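Local coordinates for protein glucokinase (PDB 2QM1) that probably phosphorylates glucose at the expense of ATP, as a zinc-containing glucokinase of the ROK family within the actin-like ATPase clan, at residues B[112-123]-B[316-324]; B[132-140]-B[148-156]. All coordinates share one frame; numbering follows the deposited sequence.

Contact 1. Residues B[112-123]-B[316-324]. With MG (magnesium ion), chain K.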
ATOM      1  N   PHE B 112      24.017  12.501  -8.150  1.00 41.31           N
ATOM      2  CA  PHE B 112      22.672  13.081  -8.122  1.00 39.28           C
ATOM      3  C   PHE B 112      21.617  11.982  -8.035  1.00 40.51           C
ATOM      4  O   PHE B 112      21.748  10.958  -8.703  1.00 40.32           O
ATOM      5  CB  PHE B 112      22.469  13.950  -9.399  1.00 40.10           C
ATOM      6  CG  PHE B 112      21.109  14.552  -9.512  1.00 37.18           C
ATOM      7  CD1 PHE B 112      20.114  13.904 -10.215  1.00 39.82           C
ATOM      8  CD2 PHE B 112      20.805  15.726  -8.840  1.00 39.20           C
ATOM      9  CE1 PHE B 112      18.858  14.451 -10.308  1.00 40.95           C
ATOM     10  CE2 PHE B 112      19.542  16.291  -8.940  1.00 41.28           C
ATOM     11  CZ  PHE B 112      18.574  15.644  -9.680  1.00 41.20           C
ATOM     12  N   ALA B 113      20.567  12.204  -7.228  1.00 39.47           N
ATOM     13  CA  ALA B 113      19.449  11.312  -7.162  1.00 40.48           C
ATOM     14  C   ALA B 113      18.184  12.156  -7.117  1.00 41.29           C
ATOM     15  O   ALA B 113      18.197  13.287  -6.649  1.00 40.60           O
ATOM     16  CB  ALA B 113      19.531  10.399  -5.923  1.00 39.89           C
ATOM     17  N   LEU B 114      17.091  11.647  -7.655  0.50 41.27           N
ATOM     18  CA  LEU B 114      15.878  12.435  -7.551  0.50 41.78           C
ATOM     19  C   LEU B 114      14.700  11.553  -7.291  0.50 42.04           C
ATOM     20  O   LEU B 114      14.722  10.347  -7.544  0.50 41.68           O
ATOM     21  CB  LEU B 114      15.646  13.313  -8.805  0.50 41.69           C
ATOM     22  CG  LEU B 114      14.986  12.685 -10.042  0.50 41.84           C
ATOM     23  CD1 LEU B 114      14.981  13.667 -11.175  0.50 38.10           C
ATOM     24  CD2 LEU B 114      15.640  11.373 -10.460  0.50 40.07           C
ATOM     25  N   ASP B 115      13.649  12.179  -6.798  1.00 42.36           N
ATOM     26  CA  ASP B 115      12.434  11.443  -6.477  1.00 43.05           C
ATOM     27  C   ASP B 115      11.237  12.368  -6.557  1.00 41.01           C
ATOM     28  O   ASP B 115      11.382  13.546  -6.780  1.00 41.16           O
ATOM     29  CB  ASP B 115      12.529  10.645  -5.141  1.00 41.76           C
ATOM     30  CG  ASP B 115      11.692   9.335  -5.164  1.00 46.55           C
ATOM     31  OD1 ASP B 115      10.506   9.317  -5.662  1.00 45.88           O
ATOM     32  OD2 ASP B 115      12.254   8.309  -4.716  1.00 45.51           O
ATOM     33  N   ASN B 116      10.062  11.801  -6.468  1.00 41.75           N
ATOM     34  CA  ASN B 116       8.838  12.600  -6.460  1.00 41.23           C
ATOM     35  C   ASN B 116       8.812  13.519  -5.223  1.00 41.96           C
ATOM     36  O   ASN B 116       9.353  13.169  -4.183  1.00 40.19           O
ATOM     37  CB  ASN B 116       7.650  11.667  -6.471  1.00 41.65           C
ATOM     38  CG  ASN B 116       6.401  12.355  -6.085  1.00 40.08           C
ATOM     39  OD1 ASN B 116       5.779  13.021  -6.911  1.00 44.08           O
ATOM     40  ND2 ASN B 116       6.066  12.291  -4.828  1.00 37.85           N
ATOM     41  N   ASP B 117       8.142  14.664  -5.330  1.00 42.56           N
ATOM     42  CA  ASP B 117       8.223  15.686  -4.294  1.00 43.85           C
ATOM     43  C   ASP B 117       7.605  15.293  -2.947  1.00 43.71           C
ATOM     44  O   ASP B 117       8.227  15.513  -1.919  1.00 43.97           O
ATOM     45  CB  ASP B 117       7.703  17.044  -4.792  1.00 44.51           C
ATOM     46  CG  ASP B 117       6.239  17.006  -5.271  1.00 46.16           C
ATOM     47  OD1 ASP B 117       5.658  15.911  -5.420  1.00 47.84           O
ATOM     48  OD2 ASP B 117       5.683  18.104  -5.550  1.00 47.92           O
ATOM     49  N   ALA B 118       6.434  14.653  -2.940  1.00 43.30           N
ATOM     50  CA  ALA B 118       5.905  14.120  -1.663  1.00 42.03           C
ATOM     51  C   ALA B 118       6.665  12.902  -1.184  1.00 41.49           C
ATOM     52  O   ALA B 118       6.756  12.688   0.004  1.00 41.17           O
ATOM     53  CB  ALA B 118       4.441  13.850  -1.743  1.00 42.39           C
ATOM     54  N   ASN B 119       7.271  12.125  -2.101  1.00 40.15           N
ATOM     55  CA  ASN B 119       8.061  10.963  -1.679  1.00 39.59           C
ATOM     56  C   ASN B 119       9.222  11.384  -0.777  1.00 39.41           C
ATOM     57  O   ASN B 119       9.471  10.839   0.288  1.00 36.92           O
ATOM     58  CB  ASN B 119       8.594  10.191  -2.892  1.00 39.22           C
ATOM     59  CG  ASN B 119       7.530   9.303  -3.499  1.00 39.36           C
ATOM     60  OD1 ASN B 119       6.347   9.381  -3.110  1.00 36.68           O
ATOM     61  ND2 ASN B 119       7.915   8.483  -4.472  1.00 36.70           N
ATOM     62  N   VAL B 120       9.894  12.415  -1.244  1.00 39.79           N
ATOM     63  CA  VAL B 120      11.088  12.976  -0.618  1.00 41.10           C
ATOM     64  C   VAL B 120      10.695  13.674   0.711  1.00 39.85           C
ATOM     65  O   VAL B 120      11.329  13.500   1.732  1.00 40.02           O
ATOM     66  CB  VAL B 120      11.737  13.847  -1.731  1.00 40.68           C
ATOM     67  CG1 VAL B 120      11.996  15.197  -1.349  1.00 43.96           C
ATOM     68  CG2 VAL B 120      12.861  13.127  -2.432  1.00 41.97           C
ATOM     69  N   ALA B 121       9.605  14.411   0.701  1.00 39.63           N
ATOM     70  CA  ALA B 121       9.045  14.955   1.935  1.00 40.30           C
ATOM     71  C   ALA B 121       8.742  13.865   2.983  1.00 40.17           C
ATOM     72  O   ALA B 121       9.068  14.008   4.154  1.00 41.16           O
ATOM     73  CB  ALA B 121       7.799  15.812   1.627  1.00 40.32           C
ATOM     74  N   ALA B 122       8.176  12.753   2.524  1.00 39.12           N
ATOM     75  CA  ALA B 122       7.986  11.570   3.320  1.00 38.62           C
ATOM     76  C   ALA B 122       9.287  11.087   3.937  1.00 38.84           C
ATOM     77  O   ALA B 122       9.316  10.745   5.115  1.00 39.96           O
ATOM     78  CB  ALA B 122       7.326  10.431   2.440  1.00 37.86           C
ATOM     79  N   LEU B 123      10.365  11.031   3.146  1.00 37.41           N
ATOM     80  CA  LEU B 123      11.652  10.601   3.661  1.00 36.16           C
ATOM     81  C   LEU B 123      12.141  11.577   4.731  1.00 36.93           C
ATOM     82  O   LEU B 123      12.825  11.192   5.675  1.00 36.69           O
ATOM     83  CB  LEU B 123      12.720  10.605   2.540  1.00 34.79           C
ATOM     84  CG  LEU B 123      12.644   9.578   1.412  1.00 35.16           C
ATOM     85  CD1 LEU B 123      13.680   9.823   0.279  1.00 31.94           C
ATOM     86  CD2 LEU B 123      12.785   8.182   1.965  1.00 33.96           C
ATOM     87  N   ALA B 316      17.765  15.737   0.393  1.00 40.63           N
ATOM     88  CA  ALA B 316      19.086  15.532   0.894  1.00 40.22           C
ATOM     89  C   ALA B 316      19.376  14.071   1.256  1.00 41.48           C
ATOM     90  O   ALA B 316      20.450  13.581   0.910  1.00 40.39           O
ATOM     91  CB  ALA B 316      19.354  16.438   2.081  1.00 41.63           C
ATOM     92  N   SER B 317      18.455  13.395   1.967  1.00 40.81           N
ATOM     93  CA  SER B 317      18.681  11.984   2.381  1.00 41.65           C
ATOM     94  C   SER B 317      18.948  11.007   1.214  1.00 40.51           C
ATOM     95  O   SER B 317      19.652  10.031   1.373  1.00 41.12           O
ATOM     96  CB  SER B 317      17.523  11.440   3.232  1.00 41.14           C
ATOM     97  OG  SER B 317      16.386  11.279   2.417  1.00 41.63           O
ATOM     98  N   LEU B 318      18.372  11.260   0.057  1.00 40.58           N
ATOM     99  CA  LEU B 318      18.676  10.447  -1.115  1.00 40.34           C
ATOM    100  C   LEU B 318      20.165  10.517  -1.433  1.00 40.84           C
ATOM    101  O   LEU B 318      20.699   9.624  -2.035  1.00 41.53           O
ATOM    102  CB  LEU B 318      17.926  10.993  -2.330  1.00 40.73           C
ATOM    103  CG  LEU B 318      16.411  10.971  -2.478  1.00 41.86           C
ATOM    104  CD1 LEU B 318      15.991  11.819  -3.720  1.00 42.01           C
ATOM    105  CD2 LEU B 318      15.981   9.509  -2.611  1.00 41.25           C
ATOM    106  N   ALA B 319      20.836  11.595  -1.055  1.00 40.71           N
ATOM    107  CA  ALA B 319      22.253  11.724  -1.383  1.00 40.70           C
ATOM    108  C   ALA B 319      23.118  10.743  -0.582  1.00 41.53           C
ATOM    109  O   ALA B 319      24.244  10.425  -0.986  1.00 41.13           O
ATOM    110  CB  ALA B 319      22.702  13.108  -1.168  1.00 40.45           C
ATOM    111  N   LEU B 320      22.576  10.251   0.540  1.00 41.34           N
ATOM    112  CA  LEU B 320      23.345   9.348   1.398  1.00 41.80           C
ATOM    113  C   LEU B 320      23.710   8.000   0.774  1.00 41.42           C
ATOM    114  O   LEU B 320      24.636   7.303   1.255  1.00 40.30           O
ATOM    115  CB  LEU B 320      22.621   9.134   2.709  1.00 41.28           C
ATOM    116  CG  LEU B 320      22.574  10.369   3.633  1.00 45.06           C
ATOM    117  CD1 LEU B 320      21.470  10.147   4.667  1.00 47.43           C
ATOM    118  CD2 LEU B 320      23.906  10.578   4.341  1.00 44.93           C
ATOM    119  N   GLN B 321      23.006   7.631  -0.290  1.00 41.09           N
ATOM    120  CA  GLN B 321      23.334   6.396  -1.000  1.00 41.85           C
ATOM    121  C   GLN B 321      24.709   6.441  -1.618  1.00 42.76           C
ATOM    122  O   GLN B 321      25.272   5.385  -1.924  1.00 43.37           O
ATOM    123  CB  GLN B 321      22.301   6.110  -2.094  1.00 42.15           C
ATOM    124  CG  GLN B 321      22.115   7.259  -3.022  1.00 43.26           C
ATOM    125  CD  GLN B 321      21.151   6.980  -4.129  1.00 43.40           C
ATOM    126  OE1 GLN B 321      20.091   7.598  -4.216  1.00 47.22           O
ATOM    127  NE2 GLN B 321      21.512   6.060  -4.990  1.00 42.20           N
ATOM    128  N   PHE B 322      25.256   7.660  -1.783  1.00 43.49           N
ATOM    129  CA  PHE B 322      26.598   7.859  -2.356  1.00 43.91           C
ATOM    130  C   PHE B 322      27.770   7.911  -1.396  1.00 44.29           C
ATOM    131  O   PHE B 322      28.877   8.092  -1.851  1.00 43.59           O
ATOM    132  CB  PHE B 322      26.620   9.115  -3.239  1.00 43.64           C
ATOM    133  CG  PHE B 322      25.549   9.112  -4.282  1.00 42.39           C
ATOM    134  CD1 PHE B 322      24.542  10.078  -4.275  1.00 40.84           C
ATOM    135  CD2 PHE B 322      25.524   8.106  -5.252  1.00 41.94           C
ATOM    136  CE1 PHE B 322      23.533  10.056  -5.252  1.00 40.11           C
ATOM    137  CE2 PHE B 322      24.515   8.078  -6.222  1.00 41.84           C
ATOM    138  CZ  PHE B 322      23.528   9.037  -6.213  1.00 38.62           C
ATOM    139  N   SER B 323      27.547   7.761  -0.087  1.00 45.57           N
ATOM    140  CA  SER B 323      28.663   7.869   0.875  1.00 47.19           C
ATOM    141  C   SER B 323      29.719   6.787   0.635  1.00 49.75           C
ATOM    142  O   SER B 323      29.387   5.670   0.223  1.00 50.05           O
ATOM    143  CB  SER B 323      28.214   7.723   2.323  1.00 47.55           C
ATOM    144  OG  SER B 323      26.976   8.304   2.578  1.00 44.00           O
ATOM    145  N   LYS B 324      30.977   7.120   0.886  1.00 51.94           N
ATOM    146  CA  LYS B 324      32.042   6.121   0.873  1.00 55.75           C
ATOM    147  C   LYS B 324      31.674   5.175   2.033  1.00 56.92           C
ATOM    148  O   LYS B 324      31.302   5.604   3.107  1.00 57.76           O
ATOM    149  CB  LYS B 324      33.399   6.796   1.072  1.00 56.30           C
ATOM    150  CG  LYS B 324      34.653   5.949   0.815  1.00 58.46           C
ATOM    151  CD  LYS B 324      35.164   6.084  -0.615  1.00 62.85           C
ATOM    152  CE  LYS B 324      36.654   5.637  -0.777  1.00 62.50           C
ATOM    153  NZ  LYS B 324      37.637   6.440   0.070  1.00 65.16           N
TER
HETATM  154 MG    MG K1008       4.625  10.650  -3.853  1.00 25.29          MG
HETATM  155  O   HOH W   1       3.891   9.525  -5.825  1.00 25.51           O
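The ring of F322 meets strand 112-116 obliquely: its CZ lies 3.6 Å from F112 O and its CE1 4.1 Å from A113 CB. One face carries Q321 of its own segment, whose CG stands 3.7 Å above the ring centre. The small side chain of A113 suits this place, since A113 CB also comes within 4.0 Å of L318 CB. L318 contributes the largest share of the contact. With CG anti to its carbonyl carbon (chi1 -67°), its branches reach the wedge between the strand and helix 117-128. CD1 rests against V120 CG2 at 3.6 Å and beside the backbone of L114 and D115, while CD2 meets L123 CD1 at 3.7 Å; L318 crosses both at about a right angle. S317 OG lies against L123 and is bonded to G314 O. Beyond the strand, D115 OD1 accepts N116 N at 2.6 Å through its anti lone pair and N119 ND2 at 3.0 Å from above the carboxylate plane; OD2 is bonded to H158. N119 in turn binds magnesium through OD1. Apolar contacts thus join the C-terminal segment to edge strand 112-116 and helix 117-128, while the carboxylate helps position a metal ligand.

Contact 2. Residues B[132-140]-B[148-156]; sequences ENNPDVIFI and GGIVAAGKL. With MG (magnesium ion), chain K.
F139 and G149 pair tightly at the inner end of the hairpin, with F139 N bonded to G149 O at 2.7 Å and G149 N to F139 O at 2.8 Å. Glycine suits position 148: G148 CA already lies 2.9 Å from F139 O, and a CB would clash with that oxygen. G148 O binds the magnesium ion at 2.2 Å. V137 and V151 form the next hydrogen-bonded pair. On the face bearing I138 and I150, the two isoleucines lie side by side, their CG1 atoms 4.1 Å apart, against L261 of helix 237-261. Strands 137-142 and 146-152 are an antiparallel beta hairpin in the second mixed sheet of the actin-like fold, and F139 packs on A121 and A122 of helix 117-128 from the opposite face. Toward the outer end the pairing gives way to turns. There D136, with CG anti to its carbonyl carbon (chi1 -56°), takes A153 N on OD1 at 2.7 Å, from above the carboxylate plane. P135 O accepts G154 N at the type I' turn 152-155, where the backbone of G154 (phi 82°) itself calls for glycine. P135 and K155 are exposed on this looser side, where A153 O meets K155 NZ of the second subunit.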
ATOM      1  N   GLU B 132       9.855   9.067  12.840  1.00 43.38           N
ATOM      2  CA  GLU B 132      10.720   8.467  13.887  1.00 44.27           C
ATOM      3  C   GLU B 132      11.601   7.319  13.408  1.00 43.53           C
ATOM      4  O   GLU B 132      11.921   6.359  14.148  1.00 43.17           O
ATOM      5  CB  GLU B 132       9.899   8.040  15.103  1.00 45.02           C
ATOM      6  CG  GLU B 132       9.337   9.233  15.844  1.00 50.07           C
ATOM      7  CD  GLU B 132       8.923   8.916  17.270  1.00 57.56           C
ATOM      8  OE1 GLU B 132       9.007   9.847  18.101  1.00 57.09           O
ATOM      9  OE2 GLU B 132       8.505   7.753  17.555  1.00 60.42           O
ATOM     10  N   ASN B 133      11.984   7.429  12.152  1.00 44.32           N
ATOM     11  CA  ASN B 133      12.762   6.399  11.461  1.00 43.84           C
ATOM     12  C   ASN B 133      12.139   5.007  11.435  1.00 43.66           C
ATOM     13  O   ASN B 133      12.826   4.053  11.273  1.00 43.34           O
ATOM     14  CB  ASN B 133      14.165   6.374  12.038  1.00 44.19           C
ATOM     15  CG  ASN B 133      14.983   7.577  11.556  1.00 46.89           C
ATOM     16  OD1 ASN B 133      15.149   8.580  12.290  1.00 49.97           O
ATOM     17  ND2 ASN B 133      15.411   7.523  10.296  1.00 47.84           N
ATOM     18  N   ASN B 134      10.835   4.908  11.622  1.00 42.46           N
ATOM     19  CA  ASN B 134      10.167   3.632  11.491  1.00 43.78           C
ATOM     20  C   ASN B 134      10.256   3.050  10.063  1.00 42.79           C
ATOM     21  O   ASN B 134      10.304   3.817   9.105  1.00 43.17           O
ATOM     22  CB  ASN B 134       8.718   3.758  11.932  1.00 43.69           C
ATOM     23  CG  ASN B 134       8.173   2.454  12.403  1.00 47.39           C
ATOM     24  OD1 ASN B 134       7.634   1.647  11.593  1.00 44.75           O
ATOM     25  ND2 ASN B 134       8.396   2.165  13.695  1.00 43.21           N
ATOM     26  N   PRO B 135      10.347   1.712   9.928  1.00 42.35           N
ATOM     27  CA  PRO B 135      10.317   1.080   8.593  1.00 42.31           C
ATOM     28  C   PRO B 135       9.018   1.226   7.841  1.00 42.06           C
ATOM     29  O   PRO B 135       8.988   0.931   6.672  1.00 40.67           O
ATOM     30  CB  PRO B 135      10.508  -0.414   8.883  1.00 43.35           C
ATOM     31  CG  PRO B 135      11.045  -0.487  10.331  1.00 43.45           C
ATOM     32  CD  PRO B 135      10.602   0.755  11.019  1.00 41.68           C
ATOM     33  N   ASP B 136       7.931   1.585   8.536  1.00 41.69           N
ATOM     34  CA  ASP B 136       6.640   1.684   7.902  1.00 41.46           C
ATOM     35  C   ASP B 136       5.980   3.001   8.284  1.00 40.79           C
ATOM     36  O   ASP B 136       5.458   3.145   9.390  1.00 40.37           O
ATOM     37  CB  ASP B 136       5.763   0.445   8.234  1.00 41.87           C
ATOM     38  CG  ASP B 136       6.456  -0.867   7.845  1.00 42.47           C
ATOM     39  OD1 ASP B 136       6.383  -1.284   6.668  1.00 37.72           O
ATOM     40  OD2 ASP B 136       7.119  -1.467   8.713  1.00 37.75           O
ATOM     41  N   VAL B 137       6.019   3.953   7.351  1.00 39.41           N
ATOM     42  CA  VAL B 137       5.465   5.322   7.565  1.00 40.45           C
ATOM     43  C   VAL B 137       4.771   5.798   6.291  1.00 38.91           C
ATOM     44  O   VAL B 137       5.344   5.708   5.190  1.00 38.42           O
ATOM     45  CB  VAL B 137       6.545   6.381   7.944  1.00 39.00           C
ATOM     46  CG1 VAL B 137       5.900   7.760   8.218  1.00 42.22           C
ATOM     47  CG2 VAL B 137       7.311   5.965   9.170  1.00 40.31           C
ATOM     48  N   ILE B 138       3.554   6.303   6.439  1.00 38.15           N
ATOM     49  CA  ILE B 138       2.869   6.966   5.314  1.00 37.51           C
ATOM     50  C   ILE B 138       2.792   8.476   5.537  1.00 38.22           C
ATOM     51  O   ILE B 138       2.376   8.945   6.613  1.00 38.15           O
ATOM     52  CB  ILE B 138       1.501   6.359   5.065  1.00 37.20           C
ATOM     53  CG1 ILE B 138       1.676   4.860   4.728  1.00 38.09           C
ATOM     54  CG2 ILE B 138       0.791   7.052   3.947  1.00 35.50           C
ATOM     55  CD1 ILE B 138       0.345   4.016   4.729  1.00 37.27           C
ATOM     56  N   PHE B 139       3.287   9.226   4.556  1.00 39.12           N
ATOM     57  CA  PHE B 139       3.163  10.690   4.539  1.00 41.44           C
ATOM     58  C   PHE B 139       2.047  11.112   3.579  1.00 42.11           C
ATOM     59  O   PHE B 139       2.017  10.684   2.420  1.00 41.81           O
ATOM     60  CB  PHE B 139       4.492  11.369   4.153  1.00 41.19           C
ATOM     61  CG  PHE B 139       4.445  12.873   4.197  1.00 42.07           C
ATOM     62  CD1 PHE B 139       4.177  13.544   5.395  1.00 40.99           C
ATOM     63  CD2 PHE B 139       4.678  13.620   3.059  1.00 44.95           C
ATOM     64  CE1 PHE B 139       4.113  14.914   5.456  1.00 41.28           C
ATOM     65  CE2 PHE B 139       4.627  15.031   3.110  1.00 42.82           C
ATOM     66  CZ  PHE B 139       4.331  15.668   4.319  1.00 43.25           C
ATOM     67  N   ILE B 140       1.129  11.937   4.090  1.00 42.24           N
ATOM     68  CA  ILE B 140       0.118  12.606   3.281  1.00 42.01           C
ATOM     69  C   ILE B 140       0.202  14.153   3.425  1.00 42.73           C
ATOM     70  O   ILE B 140       0.114  14.700   4.536  1.00 43.10           O
ATOM     71  CB  ILE B 140      -1.314  12.094   3.599  1.00 42.16           C
ATOM     72  CG1 ILE B 140      -2.361  12.997   2.980  1.00 41.82           C
ATOM     73  CG2 ILE B 140      -1.578  12.088   5.090  1.00 42.39           C
ATOM     74  CD1 ILE B 140      -2.338  13.038   1.511  1.00 47.01           C
ATOM     75  N   GLY B 148       1.522  12.266  -1.484  1.00 39.36           N
ATOM     76  CA  GLY B 148       1.927  11.381  -0.427  1.00 38.60           C
ATOM     77  C   GLY B 148       3.154  10.549  -0.751  1.00 39.71           C
ATOM     78  O   GLY B 148       3.579  10.456  -1.929  1.00 37.70           O
ATOM     79  N   GLY B 149       3.721   9.959   0.314  1.00 38.06           N
ATOM     80  CA  GLY B 149       4.852   9.044   0.177  1.00 38.31           C
ATOM     81  C   GLY B 149       4.639   7.898   1.147  1.00 37.57           C
ATOM     82  O   GLY B 149       4.105   8.090   2.252  1.00 36.00           O
ATOM     83  N   ILE B 150       5.027   6.707   0.685  1.00 37.18           N
ATOM     84  CA  ILE B 150       4.960   5.466   1.469  1.00 36.02           C
ATOM     85  C   ILE B 150       6.300   4.796   1.641  1.00 36.41           C
ATOM     86  O   ILE B 150       6.958   4.413   0.675  1.00 36.02           O
ATOM     87  CB  ILE B 150       3.970   4.427   0.802  1.00 36.92           C
ATOM     88  CG1 ILE B 150       2.558   5.059   0.688  1.00 35.83           C
ATOM     89  CG2 ILE B 150       4.035   3.146   1.640  1.00 36.18           C
ATOM     90  CD1 ILE B 150       1.337   4.212   0.029  1.00 35.91           C
ATOM     91  N   VAL B 151       6.716   4.686   2.883  1.00 37.10           N
ATOM     92  CA  VAL B 151       7.856   3.862   3.223  1.00 38.66           C
ATOM     93  C   VAL B 151       7.280   2.572   3.865  1.00 38.38           C
ATOM     94  O   VAL B 151       6.484   2.613   4.797  1.00 39.56           O
ATOM     95  CB  VAL B 151       8.797   4.616   4.188  1.00 38.04           C
ATOM     96  CG1 VAL B 151       9.827   3.705   4.714  1.00 37.24           C
ATOM     97  CG2 VAL B 151       9.434   5.798   3.480  1.00 37.96           C
ATOM     98  N   ALA B 152       7.644   1.425   3.315  1.00 39.35           N
ATOM     99  CA  ALA B 152       7.082   0.180   3.782  1.00 38.03           C
ATOM    100  C   ALA B 152       8.238  -0.787   3.802  1.00 40.18           C
ATOM    101  O   ALA B 152       9.017  -0.835   2.811  1.00 38.95           O
ATOM    102  CB  ALA B 152       6.006  -0.303   2.778  1.00 39.09           C
ATOM    103  N   ALA B 153       8.352  -1.556   4.892  1.00 40.13           N
ATOM    104  CA  ALA B 153       9.502  -2.476   5.122  1.00 40.78           C
ATOM    105  C   ALA B 153      10.855  -1.806   4.880  1.00 40.62           C
ATOM    106  O   ALA B 153      11.804  -2.406   4.322  1.00 39.41           O
ATOM    107  CB  ALA B 153       9.367  -3.854   4.301  1.00 40.39           C
ATOM    108  N   GLY B 154      10.962  -0.567   5.347  1.00 40.24           N
ATOM    109  CA  GLY B 154      12.212   0.163   5.216  1.00 40.93           C
ATOM    110  C   GLY B 154      12.510   0.851   3.896  1.00 41.57           C
ATOM    111  O   GLY B 154      13.495   1.598   3.796  1.00 42.83           O
ATOM    112  N   LYS B 155      11.657   0.683   2.889  1.00 41.53           N
ATOM    113  CA  LYS B 155      11.925   1.335   1.596  1.00 43.06           C
ATOM    114  C   LYS B 155      10.801   2.179   1.098  1.00 42.23           C
ATOM    115  O   LYS B 155       9.622   1.797   1.197  1.00 42.50           O
ATOM    116  CB  LYS B 155      12.275   0.316   0.490  1.00 42.73           C
ATOM    117  CG  LYS B 155      13.367  -0.653   0.927  1.00 49.32           C
ATOM    118  CD  LYS B 155      13.521  -1.774  -0.029  1.00 59.07           C
ATOM    119  CE  LYS B 155      14.646  -1.513  -1.033  1.00 64.45           C
ATOM    120  NZ  LYS B 155      14.660  -2.640  -2.044  1.00 65.75           N
ATOM    121  N   LEU B 156      11.183   3.263   0.431  1.00 41.20           N
ATOM    122  CA  LEU B 156      10.216   4.150  -0.150  1.00 42.36           C
ATOM    123  C   LEU B 156       9.544   3.378  -1.310  1.00 40.59           C
ATOM    124  O   LEU B 156      10.237   2.744  -2.075  1.00 41.27           O
ATOM    125  CB  LEU B 156      10.953   5.350  -0.709  1.00 42.03           C
ATOM    126  CG  LEU B 156      10.431   6.785  -0.680  1.00 46.70           C
ATOM    127  CD1 LEU B 156      11.053   7.459  -1.941  1.00 46.55           C
ATOM    128  CD2 LEU B 156       8.884   6.998  -0.570  1.00 46.51           C
TER
HETATM  129 MG    MG K1008       4.625  10.650  -3.853  1.00 25.29          MG
HETATM  130  O   HOH W   1       3.891   9.525  -5.825  1.00 25.51           O

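Overall arrangement
Contacts 1 and 2 lie side by side, their centres about 13 Å apart, and share one magnesium ion. Helix 117-128 joins them: it leaves the strand of contact 1 and leads along the chain toward the hairpin of contact 2, which packs on it, with A122 CB 3.4 Å from F139 CB and A118 CB 3.3 Å from G148 N. At the metal, N119 OD1 of contact 1 and G148 O of contact 2 are 3.2 Å apart, and N116 and a shared water are further ligands. L156, just past the type I' turn, also reaches back to D115. The ion therefore ties the start of this helix to the hairpin, linking the two mixed sheets.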